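Local coordinates for melanin biosynthesis protein TyrA, putative (Shewanella oneidensis, PDB 2HAG) that probably acts as a DyP-type peroxidase, using a heme b whose iron is bound by an axial histidine, at residues Leu20-Leu25 / Gln244-Gly249; Ser35-Cys40 / Glu127-Leu132; Val183-His188 / Ala293-Ser298. One frame throughout, in Å; residues are numbered along the deposited sequence.

Interaction 1: Leu20-Leu25 / Gln244-Gly249; sequences LHSVYL and QSMPYG
Where the two halves of the DyP-type fold come face to face inside the molecule, the selenomethionine M246 on strand 238-250 packs against L20, just before strand 21-29, and against S22 and Y24 on it. Its selenium, SE, lies 3.6 Å from CB of S22, and the Y24 hydroxyl abuts the base of the same chain, OH being 3.4 Å from M246 CB. The tyrosine and selenomethionine side chains run across each other at about a right angle. A bend at the last torsion of M246 (chi3 76°) turns the methyl CE back to the L20 carbonyl, 3.9 Å from its O. Although both strands belong to one long antiparallel sheet, they stand far apart in its order and are not neighbours in it: the sheet curls over itself, so that the short segments 21-25 and 246-249 cross at -63° with axes 8.4 Å apart, and side chains rather than backbones fill the interface. A water completes the contact. It sits in the plane of the Y24 ring at its hydroxyl edge, hydrogen-bonded to Y24 OH at 2.7 Å, and donates a second bond to the backbone O of Q244 at 2.5 Å. The amide of Q244, the residue after the heme-binding R243, is held by V14, A16 and R108. H106 meets the Y24 ring, and on strand 253-262 M257 and I259 also pack against that tyrosine.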
loop_
_atom_site.group_PDB
_atom_site.type_symbol
_atom_site.label_atom_id
_atom_site.label_comp_id
_atom_site.label_asym_id
_atom_site.label_seq_id
_atom_site.Cartn_x
_atom_site.Cartn_y
_atom_site.Cartn_z
ATOM N N LEU A 20 -6.175 3.938 10.999
ATOM C CA LEU A 20 -6.508 3.787 9.587
ATOM C C LEU A 20 -5.465 3.059 8.751
ATOM O O LEU A 20 -5.803 2.439 7.739
ATOM C CB LEU A 20 -6.749 5.150 8.960
ATOM C CG LEU A 20 -7.862 5.955 9.622
ATOM C CD1 LEU A 20 -8.095 7.199 8.802
ATOM C CD2 LEU A 20 -9.151 5.141 9.767
ATOM N N HIS A 21 -4.202 3.148 9.147
ATOM C CA HIS A 21 -3.138 2.590 8.339
ATOM C C HIS A 21 -2.084 1.952 9.201
ATOM O O HIS A 21 -1.862 2.385 10.315
ATOM C CB HIS A 21 -2.507 3.680 7.479
ATOM C CG HIS A 21 -3.430 4.243 6.439
ATOM N ND1 HIS A 21 -3.928 5.528 6.501
ATOM C CD2 HIS A 21 -3.933 3.701 5.306
ATOM C CE1 HIS A 21 -4.697 5.754 5.452
ATOM N NE2 HIS A 21 -4.716 4.662 4.712
ATOM N N SER A 22 -1.430 0.926 8.671
ATOM C CA SER A 22 -0.368 0.231 9.387
ATOM C C SER A 22 0.758 -0.153 8.458
ATOM O O SER A 22 0.564 -0.329 7.253
ATOM C CB SER A 22 -0.910 -1.048 10.003
ATOM O OG SER A 22 -1.244 -1.989 8.986
ATOM N N VAL A 23 1.942 -0.305 9.038
ATOM C CA VAL A 23 3.084 -0.861 8.326
ATOM C C VAL A 23 3.695 -1.975 9.152
ATOM O O VAL A 23 3.917 -1.827 10.358
ATOM C CB VAL A 23 4.146 0.200 8.028
ATOM C CG1 VAL A 23 5.432 -0.450 7.597
ATOM C CG2 VAL A 23 3.661 1.135 6.931
ATOM N N TYR A 24 3.959 -3.096 8.488
ATOM C CA TYR A 24 4.456 -4.287 9.149
ATOM C C TYR A 24 5.768 -4.636 8.519
ATOM O O TYR A 24 5.811 -4.868 7.319
ATOM C CB TYR A 24 3.482 -5.440 8.949
ATOM C CG TYR A 24 2.078 -5.122 9.430
ATOM C CD1 TYR A 24 1.850 -4.678 10.724
ATOM C CD2 TYR A 24 0.983 -5.250 8.588
ATOM C CE1 TYR A 24 0.560 -4.372 11.166
ATOM C CE2 TYR A 24 -0.303 -4.954 9.026
ATOM C CZ TYR A 24 -0.507 -4.519 10.314
ATOM O OH TYR A 24 -1.776 -4.218 10.750
ATOM N N LEU A 25 6.835 -4.661 9.320
ATOM C CA LEU A 25 8.179 -4.925 8.822
ATOM C C LEU A 25 8.828 -6.095 9.530
ATOM O O LEU A 25 8.916 -6.097 10.759
ATOM C CB LEU A 25 9.056 -3.704 9.048
ATOM C CG LEU A 25 8.543 -2.383 8.497
ATOM C CD1 LEU A 25 9.466 -1.260 8.905
ATOM C CD2 LEU A 25 8.431 -2.458 6.993
ATOM N N GLN A 244 -4.754 -6.893 17.363
ATOM C CA GLN A 244 -4.396 -5.628 16.712
ATOM C C GLN A 244 -4.393 -5.838 15.190
ATOM O O GLN A 244 -3.736 -5.093 14.433
ATOM C CB GLN A 244 -3.025 -5.123 17.185
ATOM C CG GLN A 244 -2.950 -4.699 18.642
ATOM C CD GLN A 244 -3.622 -3.374 18.932
ATOM O OE1 GLN A 244 -4.587 -2.987 18.275
ATOM N NE2 GLN A 244 -3.132 -2.682 19.953
ATOM N N SER A 245 -5.157 -6.846 14.766
ATOM C CA SER A 245 -5.198 -7.271 13.374
ATOM C C SER A 245 -5.722 -6.177 12.441
ATOM O O SER A 245 -6.454 -5.296 12.863
ATOM C CB SER A 245 -6.086 -8.512 13.242
ATOM O OG SER A 245 -5.882 -9.406 14.317
HETATM N N MSE A 246 -5.343 -6.241 11.170
HETATM C CA MSE A 246 -5.907 -5.357 10.173
HETATM C C MSE A 246 -5.866 -6.012 8.829
HETATM O O MSE A 246 -5.011 -6.858 8.594
HETATM C CB MSE A 246 -5.106 -4.078 10.093
HETATM C CG MSE A 246 -5.139 -3.271 11.353
HETATM SE SE MSE A 246 -4.277 -1.595 11.078
HETATM C CE MSE A 246 -5.665 -0.640 10.051
ATOM N N PRO A 247 -6.802 -5.638 7.943
ATOM C CA PRO A 247 -6.726 -6.003 6.537
ATOM C C PRO A 247 -5.405 -5.570 5.946
ATOM O O PRO A 247 -4.799 -4.621 6.447
ATOM C CB PRO A 247 -7.854 -5.201 5.906
ATOM C CG PRO A 247 -8.833 -5.036 6.982
ATOM C CD PRO A 247 -8.019 -4.865 8.229
ATOM N N TYR A 248 -4.968 -6.271 4.903
ATOM C CA TYR A 248 -3.729 -5.950 4.199
ATOM C C TYR A 248 -3.800 -6.418 2.763
ATOM O O TYR A 248 -4.699 -7.173 2.375
ATOM C CB TYR A 248 -2.539 -6.660 4.836
ATOM C CG TYR A 248 -2.364 -8.073 4.322
ATOM C CD1 TYR A 248 -3.134 -9.113 4.829
ATOM C CD2 TYR A 248 -1.437 -8.370 3.322
ATOM C CE1 TYR A 248 -2.983 -10.400 4.367
ATOM C CE2 TYR A 248 -1.283 -9.665 2.846
ATOM C CZ TYR A 248 -2.063 -10.673 3.373
ATOM O OH TYR A 248 -1.935 -11.964 2.912
ATOM N N GLY A 249 -2.826 -5.978 1.978
ATOM C CA GLY A 249 -2.565 -6.593 0.693
ATOM C C GLY A 249 -3.172 -5.874 -0.488
ATOM O O GLY A 249 -3.629 -4.730 -0.378
HETATM O O HOH W 1 -2.021 -3.707 13.360
#

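Interaction 2: Ser35-Cys40 / Glu127-Leu132; sequences SQLRPC and EDLVEL
L129 meets Q36, L37 and C40 where the first helix of a ferredoxin-like unit, 34-54, passes the start of its last strand, 130-139. Strands 21-29, 61-67, 103-109 and 130-139 with helices 34-54 and 112-126 give this βαββαβ unit, in strand order 4-1-3-2, and V130 opens the fourth strand just after the turn that leaves helix 112-126. E127 makes the break there with a positive phi of 56°.

Apolar packing between side chains carries the contact. L129 points its two methyls at the first helical turns: CD1 lies 4.0 Å from C40 SG and 4.4 Å from L37 CD1. One residue on, V130 CG1 approaches the isobutyl end of L37, at 4.0 Å from CD1, the two side chains crossing at about a right angle. That L37 reaches the strand follows from its CG standing anti to the backbone N (chi1 -175°), which sends the branch out from the helix. A29, Y70 and F126 also touch L37, and F126 touches C40 as well.

Packing against the helix backbone and its aliphatic stems comes next. L129 CD1 comes within 4.2 Å of L37 CA, close to the turn spanned by the weak C40 N to Q36 O hydrogen bond, while the second methyl, L129 CD2, lies 3.8 Å from Q36 CB.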
loop_
_atom_site.group_PDB
_atom_site.type_symbol
_atom_site.label_atom_id
_atom_site.label_comp_id
_atom_site.label_asym_id
_atom_site.label_seq_id
_atom_site.Cartn_x
_atom_site.Cartn_y
_atom_site.Cartn_z
ATOM N N SER A 35 26.124 -7.203 19.233
ATOM C CA SER A 35 26.744 -6.105 19.995
ATOM C C SER A 35 26.157 -4.740 19.607
ATOM O O SER A 35 25.866 -3.914 20.475
ATOM C CB SER A 35 28.261 -6.090 19.790
ATOM N N GLN A 36 25.972 -4.523 18.305
ATOM C CA GLN A 36 25.578 -3.222 17.764
ATOM C C GLN A 36 24.078 -3.069 17.587
ATOM O O GLN A 36 23.560 -1.958 17.567
ATOM C CB GLN A 36 26.227 -3.022 16.401
ATOM C CG GLN A 36 27.731 -2.991 16.448
ATOM C CD GLN A 36 28.341 -3.880 15.400
ATOM O OE1 GLN A 36 28.111 -5.091 15.390
ATOM N NE2 GLN A 36 29.125 -3.292 14.509
ATOM N N LEU A 37 23.387 -4.188 17.436
ATOM C CA LEU A 37 21.962 -4.175 17.183
ATOM C C LEU A 37 21.153 -3.869 18.443
ATOM O O LEU A 37 20.125 -3.190 18.374
ATOM C CB LEU A 37 21.543 -5.518 16.609
ATOM C CG LEU A 37 20.085 -5.652 16.178
ATOM C CD1 LEU A 37 19.692 -4.547 15.214
ATOM C CD2 LEU A 37 19.851 -7.026 15.549
ATOM N N ARG A 38 21.611 -4.370 19.587
ATOM C CA ARG A 38 20.908 -4.153 20.854
ATOM C C ARG A 38 20.648 -2.667 21.110
ATOM O O ARG A 38 19.505 -2.287 21.356
ATOM C CB ARG A 38 21.671 -4.765 22.045
ATOM C CG ARG A 38 21.609 -6.271 22.134
ATOM C CD ARG A 38 22.275 -6.779 23.401
ATOM N NE ARG A 38 23.684 -6.388 23.516
ATOM C CZ ARG A 38 24.715 -7.131 23.117
ATOM N NH1 ARG A 38 24.516 -8.322 22.560
ATOM N NH2 ARG A 38 25.957 -6.677 23.263
ATOM N N PRO A 39 21.703 -1.827 21.067
ATOM C CA PRO A 39 21.510 -0.396 21.323
ATOM C C PRO A 39 20.753 0.269 20.193
ATOM O O PRO A 39 19.985 1.206 20.397
ATOM C CB PRO A 39 22.943 0.150 21.384
ATOM C CG PRO A 39 23.744 -0.795 20.583
ATOM C CD PRO A 39 23.117 -2.142 20.796
ATOM N N CYS A 40 20.983 -0.236 19.000
ATOM C CA CYS A 40 20.347 0.287 17.823
ATOM C C CYS A 40 18.833 0.035 17.880
ATOM O O CYS A 40 18.029 0.828 17.379
ATOM C CB CYS A 40 20.991 -0.367 16.613
ATOM S SG CYS A 40 19.994 -0.283 15.192
ATOM N N GLU A 127 20.789 0.541 9.461
ATOM C CA GLU A 127 22.040 0.546 8.700
ATOM C C GLU A 127 22.220 -0.768 7.931
ATOM O O GLU A 127 21.341 -1.167 7.175
ATOM C CB GLU A 127 23.250 0.828 9.621
ATOM C CG GLU A 127 23.161 2.157 10.403
ATOM C CD GLU A 127 24.516 2.826 10.633
ATOM O OE1 GLU A 127 25.560 2.140 10.521
ATOM O OE2 GLU A 127 24.531 4.043 10.928
ATOM N N ASP A 128 23.353 -1.437 8.119
ATOM C CA ASP A 128 23.613 -2.690 7.424
ATOM C C ASP A 128 23.583 -3.847 8.421
ATOM O O ASP A 128 24.125 -4.912 8.165
ATOM C CB ASP A 128 24.956 -2.623 6.676
ATOM C CG ASP A 128 24.889 -1.747 5.430
ATOM N N LEU A 129 22.927 -3.642 9.555
ATOM C CA LEU A 129 22.844 -4.679 10.581
ATOM C C LEU A 129 21.795 -5.769 10.275
ATOM O O LEU A 129 21.882 -6.877 10.799
ATOM C CB LEU A 129 22.545 -4.046 11.945
ATOM C CG LEU A 129 23.610 -3.097 12.512
ATOM C CD1 LEU A 129 23.056 -2.249 13.652
ATOM C CD2 LEU A 129 24.818 -3.874 12.990
ATOM N N VAL A 130 20.807 -5.460 9.437
ATOM C CA VAL A 130 19.707 -6.395 9.173
ATOM C C VAL A 130 19.206 -6.333 7.729
ATOM O O VAL A 130 19.641 -5.494 6.952
ATOM C CB VAL A 130 18.518 -6.117 10.107
ATOM C CG1 VAL A 130 18.967 -6.117 11.557
ATOM C CG2 VAL A 130 17.873 -4.798 9.772
ATOM N N GLU A 131 18.299 -7.236 7.375
ATOM C CA GLU A 131 17.732 -7.289 6.031
ATOM C C GLU A 131 16.233 -7.359 6.157
ATOM O O GLU A 131 15.709 -8.205 6.879
ATOM C CB GLU A 131 18.201 -8.525 5.259
ATOM C CG GLU A 131 19.709 -8.645 5.082
ATOM C CD GLU A 131 20.285 -7.592 4.148
ATOM O OE1 GLU A 131 19.549 -7.121 3.255
ATOM O OE2 GLU A 131 21.477 -7.237 4.309
ATOM N N LEU A 132 15.545 -6.468 5.460
ATOM C CA LEU A 132 14.098 -6.513 5.386
ATOM C C LEU A 132 13.695 -7.727 4.580
ATOM O O LEU A 132 14.082 -7.866 3.432
ATOM C CB LEU A 132 13.564 -5.260 4.702
ATOM C CG LEU A 132 12.052 -5.206 4.500
ATOM C CD1 LEU A 132 11.353 -4.930 5.830
ATOM C CD2 LEU A 132 11.694 -4.147 3.472
#

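Interaction 3: Val183-His188 / Ala293-Ser298; sequences VQKYAH and ALTGSS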
loop_
_atom_site.group_PDB
_atom_site.type_symbol
_atom_site.label_atom_id
_atom_site.label_comp_id
_atom_site.label_asym_id
_atom_site.label_seq_id
_atom_site.Cartn_x
_atom_site.Cartn_y
_atom_site.Cartn_z
ATOM N N VAL A 183 1.750 -13.575 15.113
ATOM C CA VAL A 183 1.333 -12.967 13.872
ATOM C C VAL A 183 1.171 -14.008 12.778
ATOM O O VAL A 183 2.095 -14.782 12.495
ATOM C CB VAL A 183 2.365 -11.936 13.384
ATOM C CG1 VAL A 183 1.852 -11.230 12.157
ATOM C CG2 VAL A 183 2.691 -10.935 14.470
ATOM N N GLN A 184 -0.007 -13.999 12.160
ATOM C CA GLN A 184 -0.296 -14.828 10.996
ATOM C C GLN A 184 -0.827 -13.969 9.866
ATOM O O GLN A 184 -1.748 -13.176 10.047
ATOM C CB GLN A 184 -1.354 -15.879 11.322
ATOM C CG GLN A 184 -0.945 -16.936 12.316
ATOM C CD GLN A 184 -2.026 -17.978 12.480
ATOM O OE1 GLN A 184 -3.125 -17.672 12.951
ATOM N NE2 GLN A 184 -1.730 -19.217 12.076
ATOM N N LYS A 185 -0.251 -14.149 8.689
ATOM C CA LYS A 185 -0.724 -13.480 7.489
ATOM C C LYS A 185 -1.739 -14.373 6.797
ATOM O O LYS A 185 -1.374 -15.361 6.155
ATOM C CB LYS A 185 0.464 -13.235 6.573
ATOM C CG LYS A 185 0.174 -12.489 5.290
ATOM C CD LYS A 185 1.494 -12.204 4.593
ATOM C CE LYS A 185 1.467 -12.602 3.155
ATOM N NZ LYS A 185 2.763 -13.212 2.737
ATOM N N TYR A 186 -3.013 -14.045 6.947
ATOM C CA TYR A 186 -4.071 -14.858 6.367
ATOM C C TYR A 186 -4.420 -14.333 4.998
ATOM O O TYR A 186 -4.750 -13.162 4.845
ATOM C CB TYR A 186 -5.324 -14.822 7.236
ATOM C CG TYR A 186 -5.279 -15.734 8.439
ATOM C CD1 TYR A 186 -5.666 -17.053 8.338
ATOM C CD2 TYR A 186 -4.868 -15.266 9.680
ATOM C CE1 TYR A 186 -5.641 -17.879 9.423
ATOM C CE2 TYR A 186 -4.843 -16.098 10.783
ATOM C CZ TYR A 186 -5.230 -17.406 10.644
ATOM O OH TYR A 186 -5.202 -18.266 11.723
ATOM N N ALA A 187 -4.359 -15.200 4.000
ATOM C CA ALA A 187 -4.703 -14.808 2.643
ATOM C C ALA A 187 -6.107 -15.292 2.328
ATOM O O ALA A 187 -6.355 -16.501 2.218
ATOM C CB ALA A 187 -3.717 -15.387 1.663
ATOM N N HIS A 188 -7.029 -14.346 2.191
ATOM C CA HIS A 188 -8.415 -14.685 1.939
ATOM C C HIS A 188 -8.615 -15.089 0.504
ATOM O O HIS A 188 -8.063 -14.483 -0.408
ATOM C CB HIS A 188 -9.325 -13.499 2.219
ATOM C CG HIS A 188 -9.424 -13.137 3.664
ATOM N ND1 HIS A 188 -8.367 -13.259 4.536
ATOM C CD2 HIS A 188 -10.449 -12.622 4.381
ATOM C CE1 HIS A 188 -8.742 -12.845 5.731
ATOM N NE2 HIS A 188 -10.000 -12.450 5.662
ATOM N N ALA A 293 -3.493 -19.219 6.198
ATOM C CA ALA A 293 -2.396 -18.628 6.947
ATOM C C ALA A 293 -1.111 -19.002 6.246
ATOM O O ALA A 293 -0.704 -20.155 6.276
ATOM C CB ALA A 293 -2.386 -19.142 8.369
ATOM N N LEU A 294 -0.477 -18.026 5.611
ATOM C CA LEU A 294 0.764 -18.273 4.883
ATOM C C LEU A 294 1.977 -18.181 5.805
ATOM O O LEU A 294 3.022 -18.755 5.523
ATOM C CB LEU A 294 0.918 -17.282 3.725
ATOM C CG LEU A 294 -0.287 -17.125 2.788
ATOM C CD1 LEU A 294 -0.019 -16.090 1.692
ATOM C CD2 LEU A 294 -0.661 -18.455 2.176
ATOM N N THR A 295 1.842 -17.454 6.905
ATOM C CA THR A 295 2.942 -17.311 7.847
ATOM C C THR A 295 2.408 -17.347 9.257
ATOM O O THR A 295 1.214 -17.187 9.479
ATOM C CB THR A 295 3.714 -15.990 7.652
ATOM O OG1 THR A 295 2.854 -14.887 7.949
ATOM C CG2 THR A 295 4.223 -15.858 6.225
ATOM N N GLY A 296 3.315 -17.575 10.197
ATOM C CA GLY A 296 3.002 -17.623 11.624
ATOM C C GLY A 296 4.277 -17.335 12.399
ATOM O O GLY A 296 5.294 -17.990 12.185
ATOM N N SER A 297 4.239 -16.349 13.287
ATOM C CA SER A 297 5.459 -15.866 13.914
ATOM C C SER A 297 5.247 -15.536 15.369
ATOM O O SER A 297 4.239 -14.931 15.724
ATOM C CB SER A 297 5.939 -14.612 13.189
ATOM O OG SER A 297 6.158 -14.879 11.815
ATOM N N SER A 298 6.210 -15.925 16.202
ATOM C CA SER A 298 6.187 -15.624 17.634
ATOM C C SER A 298 7.264 -14.594 18.005
ATOM O O SER A 298 8.438 -14.745 17.639
ATOM C CB SER A 298 6.385 -16.905 18.446
ATOM O OG SER A 298 6.564 -16.627 19.825
#
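One face of the Y186 ring is covered by the methyl of A293, a CH-pi contact in which CB lies 4.0 Å from the ring centroid and 26° off the normal, displaced toward the CE1 side of the rim. At the far end of the ring, Y186 OH lies very close to OE1 of Q184, two residues back on the same strand, in a very short modelled hydrogen bond whose length is doubtful at this resolution. The other atom of that amide, Q184 NE2, is 3.8 Å from A293 CB, so the methyl is flanked by tyrosine ring and glutamine amide; the Q184 chain, extended beyond CG, carries the amide along the sheet surface.

The strands run antiparallel, at 171°. V183 and S297 form a hydrogen-bonded pair, each giving its N-H to the carbonyl of the other. Further on, L294 N donates to K185 O at 2.9 Å. Y186 and A293 form a non-hydrogen-bonded pair. Between the V183-S297 and Y186-A293 pairs three residues, L294 to G296, face two, Q184 and K185, which makes a beta bulge; L294 has nearly helical backbone angles there. T295 follows, its OG1 placed between backbone N and carbonyl carbon (chi1 65°), where it takes a hydrogen bond from K185 N at 3.3 Å; the bond from that N to T295 O is weak. The extra residue brings L294 CD1 to 3.8 Å from A187 CB and to 4.1 Å from K185 CE, while K185 NZ forms a salt bridge with E253.

In the sheet, strand 253-262 flanks 179-188 and strand 61-67 flanks 291-301. Q184 and Y186 face helix 266-276 through L272, and Y186 also packs on F258, a heme b contact residue of the pocket whose axial ligand is H225.

In the fold
All three interactions draw on the same long antiparallel sheet. Interactions 1 and 3 are buried, with centres about 13 Å apart, and the Y248 side chain of interaction 1 packs on K185 and on the backbone of Y186 in interaction 3. Interaction 2 lies at the surface, its centre some 24 to 25 Å from theirs, and meets interaction 1 through L25 and L132 on the adjacent strands 21-29 and 130-139. The chemistry follows these places: paired strands joined by backbone bonds in interaction 3, a crossing of distant strands bridged by side chains and a water in interaction 1, and purely apolar helix-to-strand packing in interaction 2. Of the three, only interaction 1 joins the N- and C-terminal family regions.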